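Local coordinates for single-stranded DNA-binding protein (Thermotoga maritima, PDB 1Z9F) that probably binds single-stranded DNA as an OB-fold protein of the SSB family and assembles into a homotetramer, at residues R24-P29 and T42-V47; R85-E90 and N114-M119. All blocks are in the same frame, centred on the assembly; numbering follows the deposited sequence. Where two conformers were deposited one is given.

Contact 1. Residues R24-P29 and T42-V47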
loop_
_atom_site.group_PDB
_atom_site.type_symbol
_atom_site.label_atom_id
_atom_site.label_comp_id
_atom_site.label_asym_id
_atom_site.label_seq_id
_atom_site.Cartn_x
_atom_site.Cartn_y
_atom_site.Cartn_z
ATOM N N ARG A 24 -4.988 -9.893 10.636
ATOM C CA ARG A 24 -4.810 -11.297 11.014
ATOM C C ARG A 24 -4.074 -11.996 9.874
ATOM O O ARG A 24 -4.200 -11.586 8.722
ATOM C CB ARG A 24 -6.149 -12.033 11.255
ATOM C CG ARG A 24 -7.373 -11.234 11.749
ATOM C CD ARG A 24 -7.253 -10.593 13.142
ATOM N NE ARG A 24 -6.729 -11.483 14.183
ATOM C CZ ARG A 24 -7.098 -11.465 15.467
ATOM N NH1 ARG A 24 -6.542 -12.320 16.317
ATOM N NH2 ARG A 24 -8.007 -10.606 15.921
ATOM N N LEU A 25 -3.308 -13.042 10.193
ATOM C CA LEU A 25 -2.774 -13.950 9.171
ATOM C C LEU A 25 -3.910 -14.886 8.811
ATOM O O LEU A 25 -4.454 -15.549 9.692
ATOM C CB LEU A 25 -1.599 -14.786 9.683
ATOM C CG LEU A 25 -0.185 -14.313 9.363
ATOM C CD1 LEU A 25 0.251 -13.246 10.357
ATOM C CD2 LEU A 25 0.796 -15.499 9.366
ATOM N N VAL A 26 -4.279 -14.940 7.533
ATOM C CA VAL A 26 -5.411 -15.778 7.100
ATOM C C VAL A 26 -4.965 -17.154 6.651
ATOM O O VAL A 26 -5.790 -18.039 6.485
ATOM C CB VAL A 26 -6.261 -15.123 5.990
ATOM C CG1 VAL A 26 -7.156 -14.060 6.593
ATOM C CG2 VAL A 26 -5.385 -14.547 4.878
ATOM N N ARG A 27 -3.664 -17.321 6.431
ATOM C CA ARG A 27 -3.052 -18.645 6.415
ATOM C C ARG A 27 -1.581 -18.595 6.827
ATOM O O ARG A 27 -0.961 -17.523 6.887
ATOM C CB ARG A 27 -3.234 -19.367 5.066
ATOM C CG ARG A 27 -3.236 -18.496 3.810
ATOM C CD ARG A 27 -3.839 -19.275 2.631
ATOM N NE ARG A 27 -4.529 -18.408 1.675
ATOM C CZ ARG A 27 -5.307 -18.841 0.679
ATOM N NH1 ARG A 27 -5.528 -20.145 0.478
ATOM N NH2 ARG A 27 -5.883 -17.953 -0.126
ATOM N N ASP A 28 -1.054 -19.786 7.107
ATOM C CA ASP A 28 0.287 -19.965 7.643
ATOM C C ASP A 28 1.344 -19.487 6.658
ATOM O O ASP A 28 1.139 -19.535 5.442
ATOM C CB ASP A 28 0.523 -21.439 8.005
ATOM C CG ASP A 28 -0.436 -21.936 9.078
ATOM O OD1 ASP A 28 -0.777 -21.141 9.984
ATOM O OD2 ASP A 28 -0.854 -23.111 9.014
ATOM N N PRO A 29 2.469 -18.983 7.184
ATOM C CA PRO A 29 3.523 -18.470 6.326
ATOM C C PRO A 29 4.218 -19.554 5.498
ATOM O O PRO A 29 4.299 -20.712 5.918
ATOM C CB PRO A 29 4.491 -17.818 7.309
ATOM C CG PRO A 29 4.214 -18.444 8.608
ATOM C CD PRO A 29 2.793 -18.839 8.614
ATOM N N THR A 42 6.552 -15.611 3.124
ATOM C CA THR A 42 5.451 -14.831 2.677
ATOM C C THR A 42 4.237 -15.268 3.465
ATOM O O THR A 42 4.178 -16.391 3.975
ATOM C CB THR A 42 5.195 -14.979 1.164
ATOM O OG1 THR A 42 4.809 -16.328 0.847
ATOM C CG2 THR A 42 6.438 -14.584 0.378
ATOM N N PHE A 43 3.302 -14.331 3.596
ATOM C CA PHE A 43 1.999 -14.583 4.177
ATOM C C PHE A 43 1.096 -13.416 3.819
ATOM O O PHE A 43 1.563 -12.344 3.478
ATOM C CB PHE A 43 2.075 -14.778 5.695
ATOM C CG PHE A 43 2.719 -13.652 6.433
ATOM C CD1 PHE A 43 4.097 -13.583 6.550
ATOM C CD2 PHE A 43 1.948 -12.687 7.062
ATOM C CE1 PHE A 43 4.709 -12.551 7.265
ATOM C CE2 PHE A 43 2.545 -11.637 7.780
ATOM C CZ PHE A 43 3.932 -11.574 7.879
ATOM N N THR A 44 -0.200 -13.662 3.849
ATOM C CA THR A 44 -1.175 -12.675 3.480
ATOM C C THR A 44 -1.985 -12.431 4.724
ATOM O O THR A 44 -2.321 -13.369 5.458
ATOM C CB THR A 44 -2.088 -13.121 2.298
ATOM O OG1 THR A 44 -3.268 -13.768 2.795
ATOM C CG2 THR A 44 -1.332 -14.063 1.315
ATOM N N ILE A 45 -2.257 -11.151 4.974
ATOM C CA ILE A 45 -3.037 -10.745 6.126
ATOM C C ILE A 45 -4.400 -10.221 5.681
ATOM O O ILE A 45 -4.562 -9.740 4.550
ATOM C CB ILE A 45 -2.285 -9.711 7.000
ATOM C CG1 ILE A 45 -1.814 -8.513 6.165
ATOM C CG2 ILE A 45 -1.099 -10.397 7.702
ATOM C CD1 ILE A 45 -1.234 -7.394 6.990
ATOM N N ALA A 46 -5.384 -10.357 6.562
ATOM C CA ALA A 46 -6.706 -9.816 6.322
ATOM C C ALA A 46 -6.769 -8.541 7.115
ATOM O O ALA A 46 -6.649 -8.584 8.338
ATOM C CB ALA A 46 -7.782 -10.779 6.783
ATOM N N VAL A 47 -6.926 -7.415 6.419
ATOM C CA VAL A 47 -7.036 -6.099 7.050
ATOM C C VAL A 47 -8.415 -5.544 6.748
ATOM O O VAL A 47 -8.620 -4.852 5.740
ATOM C CB VAL A 47 -5.963 -5.116 6.502
ATOM C CG1 VAL A 47 -6.133 -3.699 7.113
ATOM C CG2 VAL A 47 -4.537 -5.667 6.733
#
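Arg-24 and Ala-46 face each other as an antiparallel hydrogen-bonded pair and satisfy all four of their backbone polar atoms on one another. Arg-24 N gives to Ala-46 O at 3.1 Å, bent to 141° at the hydrogen and tilted from the carbonyl plane. The return bond is shorter and straighter: Ala-46 N reaches Arg-24 O at 2.8 Å, in the plane of that carbonyl. The same oxygen also receives a CA-H...O contact from Ile-45. One step on, Leu-25 and Ile-45 form a non-hydrogen-bonded pair, and their backbones bond to other partners: Leu-25 to Gly-84 in the loop before strand 86-96, Ile-45 to Phe-65 of strand 62-70. Val-26 N then closes on Thr-44 O, long at 3.3 Å but nearly straight (170°). This is the hairpin of strands 16-33 and 39-48, the first two strands of the OB fold; strand 16-33 is broken by a bulge or short loop, and Glu-30 bonds Thr-42 again beyond Pro-29. Between, the link is looser, a CA-H...O contact of 3.2 Å from Pro-29 CA to Thr-42 O. Side chains sort to two faces. Toward the interior, Leu-25 CG lies 3.5 Å from Phe-43 CD2, with Leu-25 CD1 near Phe-43 CD2 and CE2, oblique to the ring, while Ile-45 CG2 lies in plane at the ring's edge; Leu-81 touches Leu-25, Pro-29 and Phe-43. Phe-43 CG sits between its backbone N and carbonyl carbon (chi1 56°), which swings the ring toward Leu-25. Outward, Val-26 packs CG1 toward Ala-46 CB and CG2 toward Thr-44 OG1, both modelled closer than usual and so doubtful in detail. Arg-24 NE, in the conformer given, bonds Gly-84 O, and Asp-28 OD1 accepts from Lys-83 N.

Contact 2. Residues R85-E90 and N114-M119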
loop_
_atom_site.group_PDB
_atom_site.type_symbol
_atom_site.label_atom_id
_atom_site.label_comp_id
_atom_site.label_asym_id
_atom_site.label_seq_id
_atom_site.Cartn_x
_atom_site.Cartn_y
_atom_site.Cartn_z
ATOM N N ARG A 85 -3.462 -15.315 13.934
ATOM C CA ARG A 85 -2.627 -14.387 14.694
ATOM C C ARG A 85 -2.658 -12.956 14.113
ATOM O O ARG A 85 -2.576 -12.783 12.899
ATOM C CB ARG A 85 -1.192 -14.944 14.709
ATOM C CG ARG A 85 -0.189 -14.164 15.523
ATOM C CD ARG A 85 -0.253 -14.497 16.990
ATOM N NE ARG A 85 0.412 -15.758 17.297
ATOM C CZ ARG A 85 0.802 -16.126 18.516
ATOM N NH1 ARG A 85 0.596 -15.332 19.565
ATOM N NH2 ARG A 85 1.405 -17.300 18.693
ATOM N N LEU A 86 -2.778 -11.955 14.990
ATOM C CA LEU A 86 -2.886 -10.534 14.602
ATOM C C LEU A 86 -1.528 -9.854 14.625
ATOM O O LEU A 86 -0.892 -9.767 15.676
ATOM C CB LEU A 86 -3.815 -9.787 15.567
ATOM C CG LEU A 86 -4.041 -8.279 15.362
ATOM C CD1 LEU A 86 -4.859 -8.004 14.122
ATOM C CD2 LEU A 86 -4.728 -7.673 16.570
ATOM N N VAL A 87 -1.093 -9.344 13.478
ATOM C CA VAL A 87 0.227 -8.720 13.385
ATOM C C VAL A 87 0.194 -7.268 12.879
ATOM O O VAL A 87 -0.710 -6.856 12.145
ATOM C CB VAL A 87 1.200 -9.560 12.526
ATOM C CG1 VAL A 87 1.473 -10.899 13.206
ATOM C CG2 VAL A 87 0.673 -9.778 11.106
ATOM N N LEU A 88 1.177 -6.495 13.328
ATOM C CA LEU A 88 1.481 -5.219 12.735
ATOM C C LEU A 88 2.492 -5.507 11.663
ATOM O O LEU A 88 3.423 -6.273 11.882
ATOM C CB LEU A 88 2.088 -4.257 13.756
ATOM C CG LEU A 88 2.362 -2.877 13.144
ATOM C CD1 LEU A 88 1.911 -1.826 14.093
ATOM C CD2 LEU A 88 3.821 -2.643 12.699
ATOM N N VAL A 89 2.306 -4.915 10.496
ATOM C CA VAL A 89 3.304 -4.981 9.456
ATOM C C VAL A 89 3.683 -3.581 9.012
ATOM O O VAL A 89 2.841 -2.785 8.642
ATOM C CB VAL A 89 2.817 -5.829 8.260
ATOM C CG1 VAL A 89 3.722 -5.644 7.052
ATOM C CG2 VAL A 89 2.753 -7.315 8.663
ATOM N N GLU A 90 4.973 -3.309 9.043
ATOM C CA GLU A 90 5.510 -2.091 8.519
ATOM C C GLU A 90 6.418 -2.406 7.342
ATOM O O GLU A 90 7.285 -3.261 7.419
ATOM C CB GLU A 90 6.316 -1.389 9.588
ATOM C CG GLU A 90 6.596 -0.001 9.199
ATOM C CD GLU A 90 7.554 0.618 10.059
ATOM O OE1 GLU A 90 7.516 0.321 11.260
ATOM O OE2 GLU A 90 8.350 1.429 9.562
ATOM N N ASN A 114 9.538 -4.417 6.699
ATOM C CA ASN A 114 10.747 -4.234 7.476
ATOM C C ASN A 114 10.496 -4.589 8.931
ATOM O O ASN A 114 11.419 -4.810 9.648
ATOM C CB ASN A 114 11.341 -2.830 7.279
ATOM C CG ASN A 114 10.396 -1.711 7.642
ATOM O OD1 ASN A 114 9.580 -1.261 6.813
ATOM N ND2 ASN A 114 10.547 -1.174 8.864
ATOM N N VAL A 115 9.238 -4.655 9.358
ATOM C CA VAL A 115 8.880 -4.948 10.750
ATOM C C VAL A 115 7.631 -5.828 10.774
ATOM O O VAL A 115 6.698 -5.587 10.030
ATOM C CB VAL A 115 8.608 -3.629 11.525
ATOM C CG1 VAL A 115 7.887 -3.878 12.857
ATOM C CG2 VAL A 115 9.891 -2.891 11.776
ATOM N N VAL A 116 7.638 -6.869 11.600
ATOM C CA VAL A 116 6.421 -7.617 11.929
ATOM C C VAL A 116 6.377 -7.913 13.429
ATOM O O VAL A 116 7.215 -8.664 13.944
ATOM C CB VAL A 116 6.304 -8.958 11.178
ATOM C CG1 VAL A 116 4.981 -9.651 11.543
ATOM C CG2 VAL A 116 6.408 -8.759 9.676
ATOM N N ARG A 117 5.412 -7.305 14.114
ATOM C CA ARG A 117 5.127 -7.595 15.515
ATOM C C ARG A 117 3.781 -8.276 15.710
ATOM O O ARG A 117 2.777 -7.895 15.092
ATOM C CB ARG A 117 5.083 -6.321 16.340
ATOM C CG ARG A 117 6.244 -5.429 16.136
ATOM C CD ARG A 117 6.549 -4.633 17.366
ATOM N NE ARG A 117 7.855 -4.039 17.162
ATOM C CZ ARG A 117 8.085 -2.935 16.468
ATOM N NH1 ARG A 117 7.084 -2.254 15.958
ATOM N NH2 ARG A 117 9.324 -2.489 16.300
ATOM N N PHE A 118 3.763 -9.260 16.607
ATOM C CA PHE A 118 2.513 -9.749 17.162
ATOM C C PHE A 118 1.823 -8.595 17.862
ATOM O O PHE A 118 2.481 -7.778 18.507
ATOM C CB PHE A 118 2.749 -10.860 18.180
ATOM C CG PHE A 118 3.345 -12.091 17.598
ATOM C CD1 PHE A 118 2.728 -12.739 16.540
ATOM C CD2 PHE A 118 4.523 -12.613 18.109
ATOM C CE1 PHE A 118 3.276 -13.882 16.003
ATOM C CE2 PHE A 118 5.078 -13.761 17.575
ATOM C CZ PHE A 118 4.453 -14.393 16.520
ATOM N N MET A 119 0.504 -8.531 17.717
ATOM C CA MET A 119 -0.318 -7.605 18.486
ATOM C C MET A 119 -1.022 -8.323 19.646
ATOM O O MET A 119 -1.057 -7.808 20.763
ATOM C CB MET A 119 -1.331 -6.910 17.572
ATOM C CG MET A 119 -0.737 -5.790 16.714
ATOM S SD MET A 119 0.200 -4.545 17.646
ATOM C CE MET A 119 -0.817 -4.280 19.095
#
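Arg-85 lays its side chain, from CG to CZ, against the Phe-118 ring. CB starts toward the partner strand, and CG, anti to the backbone N (chi1 -176°), comes within 3.4 Å of Phe-118 CD1. CD follows beside the same CD1 at 3.5 Å. Bends at chi2 and chi3 then bring NE to 3.7 Å from CE1 and carry the guanidinium over the ring face, a cation-pi contact with CZ 4.5 Å from the centroid and the two planes 36° apart. Past CZ, NH1 has a long, weak ion pair with Asp-120 OD1. Behind this pair runs an antiparallel ladder, the hairpin of strands 86-96 and 108-118 that supplies the last two strands of the OB fold. Leu-88 N gives to Arg-117 O, and Leu-88 O accepts from Arg-117 N, while Met-119 N bonds Leu-86 O at 2.8 Å. At the other end the ladder opens into a classic beta bulge: Asn-114 N and Val-115 N both point at Glu-90 O, which accepts two bonds, and Glu-90 N returns one to Val-115 O. The extended Glu-90 side chain packs CB against Val-115 CB; its OE2 meets Asn-114 ND2 only weakly (3.5 Å), and its stronger partner is Lys-18, whose NZ forms a salt bridge with OE2. Val-89 and Val-116 run side by side into the interior, their CG2 methyls 4.1 Å apart, and Val-87 CB touches Val-116 CG1. On the opposite face Leu-86 CD2 packs on Met-119 CB, and Leu-88 CD2 approaches Val-115 CG1.

Overall arrangement
Both contacts are antiparallel hairpin pairings in one sheet, and strands 16-33 and 86-96 join them as neighbours: Leu-25 N probably bonds Arg-85 O. Their interior faces merge where Val-87 CG2 meets Leu-25 CD1 and Ile-45 CG2, with Leu-81 touching both groups. Both are partly buried, with one face on the interior and the other nearer the surface, but they differ in regularity. Contact 1 has three cross-strand hydrogen bonds and then runs into a broken part of strand 16-33, where Asp-28 meets Lys-83. Contact 2 carries a longer ladder that ends in a bulge, and charged side chains play a larger part across it. The second subunit touches each: Phe-15 and Phe-16 of that subunit reach contact 1, its Ser-14 contact 2.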